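Local structure of geranyltranstransferase (Legionella pneumophila subsp. pneumophila, 3LOM) at residues A[86-91]-A[121-126]; A[105-110]-A[114-119]. The protein probably makes farnesyl diphosphate, and perhaps geranylgeranyl diphosphate, as a magnesium-dependent synthase of the isoprenoid pathway. All blocks are in the same frame, centred on the assembly; numbering follows the deposited sequence.

Contact 1: A[86-91]-A[121-126]; sequences SLIHDD and DGMQAL
With CG set anti to the carbonyl carbon in both residues (chi1 -78° in His-89, -75° in Asp-121), the imidazole of His-89 and the carboxylate of Asp-121 cross at about a right angle between helices 69-91 and 113-135. Asp-121 OD1 sits 3.1 Å from His-89 CE1, in the plane of the ring at its edge, and the carboxylate plane is turned 71° from the imidazole. This is a close approach of a carbon-bound hydrogen to oxygen; the ring nitrogens have other partners. His-89 NE2 bonds to the carbonyl oxygen of Ile-117, and His-89 ND1 to OD2 of Asp-121 of the second subunit, an exchange made in both directions. Gln-124 NE2 reaches the backbone oxygen of Asp-121 of that subunit, so this buried polar patch belongs to the dimer interface.

Beside it, one residue before His-89 and two after Asp-121, Ile-88 and Met-123 make the apolar half: the extended thioether runs across the end of Ile-88, SD and CE both 3.8 Å from Ile-88 CD1. Leu-42 and Ala-45 of helix 36-46 pack on Met-123.

Asp-90 and Asp-91, which open the aspartate-rich DDxxxxD motif that binds magnesium in this family, directly follow His-89. With an oxygen acceptor at each nitrogen, the His-89 of each subunit may be doubly protonated, and the pair could offset the two Asp-121 carboxylates, whose OD1 atoms lie close together.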
loop_
_atom_site.group_PDB
_atom_site.type_symbol
_atom_site.label_atom_id
_atom_site.label_comp_id
_atom_site.label_asym_id
_atom_site.label_seq_id
_atom_site.Cartn_x
_atom_site.Cartn_y
_atom_site.Cartn_z
ATOM N N SER A 86 4.418 5.845 6.277
ATOM C CA SER A 86 4.444 7.222 5.811
ATOM C C SER A 86 5.580 8.020 6.435
ATOM O O SER A 86 6.209 8.808 5.742
ATOM C CB SER A 86 3.094 7.914 6.009
ATOM O OG SER A 86 2.911 8.389 7.329
ATOM N N LEU A 87 5.862 7.797 7.720
ATOM C CA LEU A 87 6.971 8.495 8.389
ATOM C C LEU A 87 8.333 8.140 7.780
ATOM O O LEU A 87 9.166 9.017 7.568
ATOM C CB LEU A 87 6.989 8.201 9.890
ATOM C CG LEU A 87 5.839 8.659 10.789
ATOM C CD1 LEU A 87 6.032 8.051 12.169
ATOM C CD2 LEU A 87 5.757 10.176 10.882
ATOM N N ILE A 88 8.535 6.853 7.499
ATOM C CA ILE A 88 9.756 6.356 6.863
ATOM C C ILE A 88 9.958 7.021 5.503
ATOM O O ILE A 88 11.060 7.471 5.182
ATOM C CB ILE A 88 9.712 4.811 6.682
ATOM C CG1 ILE A 88 9.726 4.093 8.037
ATOM C CG2 ILE A 88 10.878 4.323 5.829
ATOM C CD1 ILE A 88 9.302 2.643 7.934
ATOM N N HIS A 89 8.885 7.097 4.718
ATOM C CA HIS A 89 8.954 7.725 3.401
ATOM C C HIS A 89 9.137 9.234 3.465
ATOM O O HIS A 89 9.918 9.788 2.689
ATOM C CB HIS A 89 7.762 7.324 2.531
ATOM C CG HIS A 89 7.899 5.957 1.940
ATOM N ND1 HIS A 89 7.137 5.521 0.879
ATOM C CD2 HIS A 89 8.742 4.938 2.241
ATOM C CE1 HIS A 89 7.490 4.287 0.564
ATOM N NE2 HIS A 89 8.460 3.910 1.376
ATOM N N ASP A 90 8.447 9.887 4.399
ATOM C CA ASP A 90 8.560 11.342 4.575
ATOM C C ASP A 90 9.948 11.747 5.068
ATOM O O ASP A 90 10.446 12.799 4.684
ATOM C CB ASP A 90 7.469 11.889 5.508
ATOM C CG ASP A 90 6.052 11.771 4.914
ATOM O OD1 ASP A 90 5.081 12.071 5.639
ATOM O OD2 ASP A 90 5.893 11.361 3.742
ATOM N N ASP A 91 10.572 10.895 5.886
ATOM C CA ASP A 91 11.941 11.117 6.397
ATOM C C ASP A 91 13.049 11.177 5.321
ATOM O O ASP A 91 14.085 11.812 5.541
ATOM C CB ASP A 91 12.300 10.057 7.448
ATOM C CG ASP A 91 11.752 10.383 8.831
ATOM O OD1 ASP A 91 11.863 9.520 9.726
ATOM O OD2 ASP A 91 11.220 11.490 9.035
ATOM N N ASP A 121 7.069 0.553 1.637
ATOM C CA ASP A 121 6.195 -0.133 0.680
ATOM C C ASP A 121 5.568 -1.399 1.246
ATOM O O ASP A 121 4.376 -1.623 1.072
ATOM C CB ASP A 121 6.964 -0.486 -0.593
ATOM C CG ASP A 121 7.222 0.711 -1.470
ATOM O OD1 ASP A 121 6.781 1.825 -1.110
ATOM O OD2 ASP A 121 7.867 0.536 -2.525
ATOM N N GLY A 122 6.378 -2.225 1.915
ATOM C CA GLY A 122 5.897 -3.466 2.525
ATOM C C GLY A 122 4.984 -3.269 3.721
ATOM O O GLY A 122 4.040 -4.041 3.907
ATOM N N MET A 123 5.262 -2.247 4.537
ATOM C CA MET A 123 4.397 -1.905 5.672
ATOM C C MET A 123 2.988 -1.531 5.207
ATOM O O MET A 123 2.005 -1.995 5.797
ATOM C CB MET A 123 4.978 -0.773 6.524
ATOM C CG MET A 123 6.018 -1.191 7.545
ATOM S SD MET A 123 6.497 0.161 8.637
ATOM C CE MET A 123 7.929 -0.579 9.395
ATOM N N GLN A 124 2.897 -0.713 4.151
ATOM C CA GLN A 124 1.602 -0.329 3.584
ATOM C C GLN A 124 0.796 -1.563 3.213
ATOM O O GLN A 124 -0.355 -1.694 3.629
ATOM C CB GLN A 124 1.728 0.627 2.376
ATOM C CG GLN A 124 0.393 0.783 1.597
ATOM C CD GLN A 124 0.250 2.061 0.776
ATOM O OE1 GLN A 124 -0.818 2.680 0.785
ATOM N NE2 GLN A 124 1.307 2.451 0.051
ATOM N N ALA A 125 1.417 -2.468 2.455
ATOM C CA ALA A 125 0.798 -3.742 2.110
ATOM C C ALA A 125 0.471 -4.605 3.342
ATOM O O ALA A 125 -0.571 -5.266 3.364
ATOM C CB ALA A 125 1.667 -4.509 1.137
ATOM N N LEU A 126 1.342 -4.587 4.358
ATOM C CA LEU A 126 1.140 -5.426 5.550
ATOM C C LEU A 126 -0.102 -5.029 6.336
ATOM O O LEU A 126 -0.889 -5.897 6.722
ATOM C CB LEU A 126 2.370 -5.468 6.474
ATOM C CG LEU A 126 2.250 -6.446 7.665
ATOM C CD1 LEU A 126 2.003 -7.889 7.207
ATOM C CD2 LEU A 126 3.435 -6.374 8.626
#

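Contact 2: A[105-110]-A[114-119]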
loop_
_atom_site.group_PDB
_atom_site.type_symbol
_atom_site.label_atom_id
_atom_site.label_comp_id
_atom_site.label_asym_id
_atom_site.label_seq_id
_atom_site.Cartn_x
_atom_site.Cartn_y
_atom_site.Cartn_z
ATOM N N PRO A 105 18.805 7.728 14.679
ATOM C CA PRO A 105 18.889 7.749 13.223
ATOM C C PRO A 105 17.654 7.170 12.537
ATOM O O PRO A 105 17.102 6.164 12.984
ATOM C CB PRO A 105 20.109 6.870 12.938
ATOM C CG PRO A 105 20.999 7.123 14.081
ATOM C CD PRO A 105 20.099 7.347 15.281
ATOM N N SER A 106 17.227 7.831 11.463
ATOM C CA SER A 106 16.083 7.398 10.669
ATOM C C SER A 106 16.431 6.148 9.877
ATOM O O SER A 106 17.609 5.787 9.753
ATOM C CB SER A 106 15.658 8.515 9.717
ATOM O OG SER A 106 16.763 8.945 8.947
ATOM N N CYS A 107 15.406 5.509 9.324
ATOM C CA CYS A 107 15.559 4.221 8.668
ATOM C C CYS A 107 16.577 4.192 7.524
ATOM O O CYS A 107 17.314 3.218 7.377
ATOM C CB CYS A 107 14.215 3.710 8.176
ATOM S SG CYS A 107 14.274 1.998 7.737
ATOM N N HIS A 108 16.626 5.253 6.726
ATOM C CA HIS A 108 17.583 5.311 5.619
ATOM C C HIS A 108 19.010 5.602 6.098
ATOM O O HIS A 108 19.975 5.266 5.415
ATOM C CB HIS A 108 17.138 6.313 4.543
ATOM C CG HIS A 108 16.971 7.710 5.048
ATOM N ND1 HIS A 108 15.871 8.113 5.773
ATOM C CD2 HIS A 108 17.763 8.801 4.925
ATOM C CE1 HIS A 108 15.997 9.391 6.082
ATOM N NE2 HIS A 108 17.135 9.832 5.578
ATOM N N LYS A 109 19.136 6.221 7.271
ATOM C CA LYS A 109 20.451 6.478 7.858
ATOM C C LYS A 109 21.013 5.233 8.554
ATOM O O LYS A 109 22.213 4.976 8.484
ATOM C CB LYS A 109 20.409 7.663 8.833
ATOM C CG LYS A 109 20.008 8.999 8.207
ATOM C CD LYS A 109 20.908 9.397 7.045
ATOM C CE LYS A 109 22.277 9.861 7.519
ATOM N NZ LYS A 109 23.169 10.065 6.352
ATOM N N ALA A 110 20.141 4.476 9.223
ATOM C CA ALA A 110 20.524 3.227 9.876
ATOM C C ALA A 110 20.756 2.113 8.867
ATOM O O ALA A 110 21.563 1.215 9.106
ATOM C CB ALA A 110 19.472 2.807 10.882
ATOM N N ALA A 114 17.164 2.686 -0.260
ATOM C CA ALA A 114 16.410 1.578 -0.877
ATOM C C ALA A 114 15.636 0.727 0.146
ATOM O O ALA A 114 14.491 0.346 -0.099
ATOM C CB ALA A 114 17.320 0.697 -1.702
ATOM N N THR A 115 16.263 0.449 1.288
ATOM C CA THR A 115 15.657 -0.371 2.339
ATOM C C THR A 115 14.506 0.385 3.005
ATOM O O THR A 115 13.470 -0.202 3.301
ATOM C CB THR A 115 16.725 -0.831 3.383
ATOM O OG1 THR A 115 17.730 -1.601 2.720
ATOM C CG2 THR A 115 16.127 -1.672 4.465
ATOM N N ALA A 116 14.701 1.685 3.227
ATOM C CA ALA A 116 13.648 2.579 3.718
ATOM C C ALA A 116 12.425 2.638 2.780
ATOM O O ALA A 116 11.270 2.521 3.229
ATOM C CB ALA A 116 14.214 3.969 3.945
ATOM N N ILE A 117 12.679 2.790 1.481
ATOM C CA ILE A 117 11.594 2.843 0.495
ATOM C C ILE A 117 10.826 1.528 0.532
ATOM O O ILE A 117 9.602 1.529 0.674
ATOM C CB ILE A 117 12.094 3.121 -0.950
ATOM C CG1 ILE A 117 12.843 4.446 -1.040
ATOM C CG2 ILE A 117 10.926 3.134 -1.952
ATOM C CD1 ILE A 117 13.850 4.503 -2.205
ATOM N N LEU A 118 11.560 0.419 0.434
ATOM C CA LEU A 118 10.968 -0.910 0.351
ATOM C C LEU A 118 10.206 -1.333 1.604
ATOM O O LEU A 118 9.139 -1.933 1.509
ATOM C CB LEU A 118 12.032 -1.956 0.012
ATOM C CG LEU A 118 12.554 -1.964 -1.427
ATOM C CD1 LEU A 118 13.812 -2.793 -1.500
ATOM C CD2 LEU A 118 11.516 -2.451 -2.436
ATOM N N VAL A 119 10.757 -1.019 2.770
ATOM C CA VAL A 119 10.130 -1.371 4.037
ATOM C C VAL A 119 8.836 -0.588 4.204
ATOM O O VAL A 119 7.806 -1.169 4.583
ATOM C CB VAL A 119 11.123 -1.217 5.232
ATOM C CG1 VAL A 119 10.460 -0.702 6.497
ATOM C CG2 VAL A 119 11.793 -2.544 5.495
#
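Ala-116 meets both Cys-107 and His-108, and all the contacts across this pair are van der Waals. Its methyl CB lies 3.8 Å from His-108 CB and 4.2 Å from Cys-107 CB. The thiol is anti to the backbone N (chi1 -166°), which lays Cys-107 SG over the backbone of the longer helix, 4.1 Å from Ala-116 CA. Of the His-108 side chain CB does the touching, with the backbone N close by; chi1 of 59° leads the imidazole away from Ala-116, and the side chain packs on Pro-93 and Asp-91. The helices come close here, the CA atoms of His-108 and Ala-116 being 5.2 Å apart.

In the all-helical isoprenoid synthase fold, this is where the chain, after the DDxxxxD motif and an antiparallel hairpin, makes the short helix 107-110 and turns back into helix 113-135.

Polar bonds lie at the margins, none between the two segments. At the N-cap position, the backbone O of Ser-106 accepts from Ala-110 N (2.9 Å), while its OG makes no cap and bonds instead to the carbonyl O of Asp-98. Thr-115 OG1 is shared between Asp-112 OD1 and Gln-37 OE1, the latter on helix 36-46.

How the contacts relate
Following the chain from the N terminus, the first segment met lies at the end of helix 69-91; the chain then passes through the aspartate-rich loop and the hairpin of strands 100-101 and 104-105, forms helix 107-110 and enters helix 113-135. Contact 2 closes the tight turn between helices 107-110 and 113-135. Contact 1 closes the wider loop, 29 residues between its segments, with contact 2 nested wholly inside. Their centres are 10 Å apart, and both use helix 113-135. They also touch directly: Ile-88 CG2 packs 3.2 Å from Ala-116 O, and Asp-91 O lies 3.1 Å from His-108 CE1. Together they tie the end of helix 69-91 that carries the aspartate-rich motif to the short helix and the dimer-facing helix 113-135.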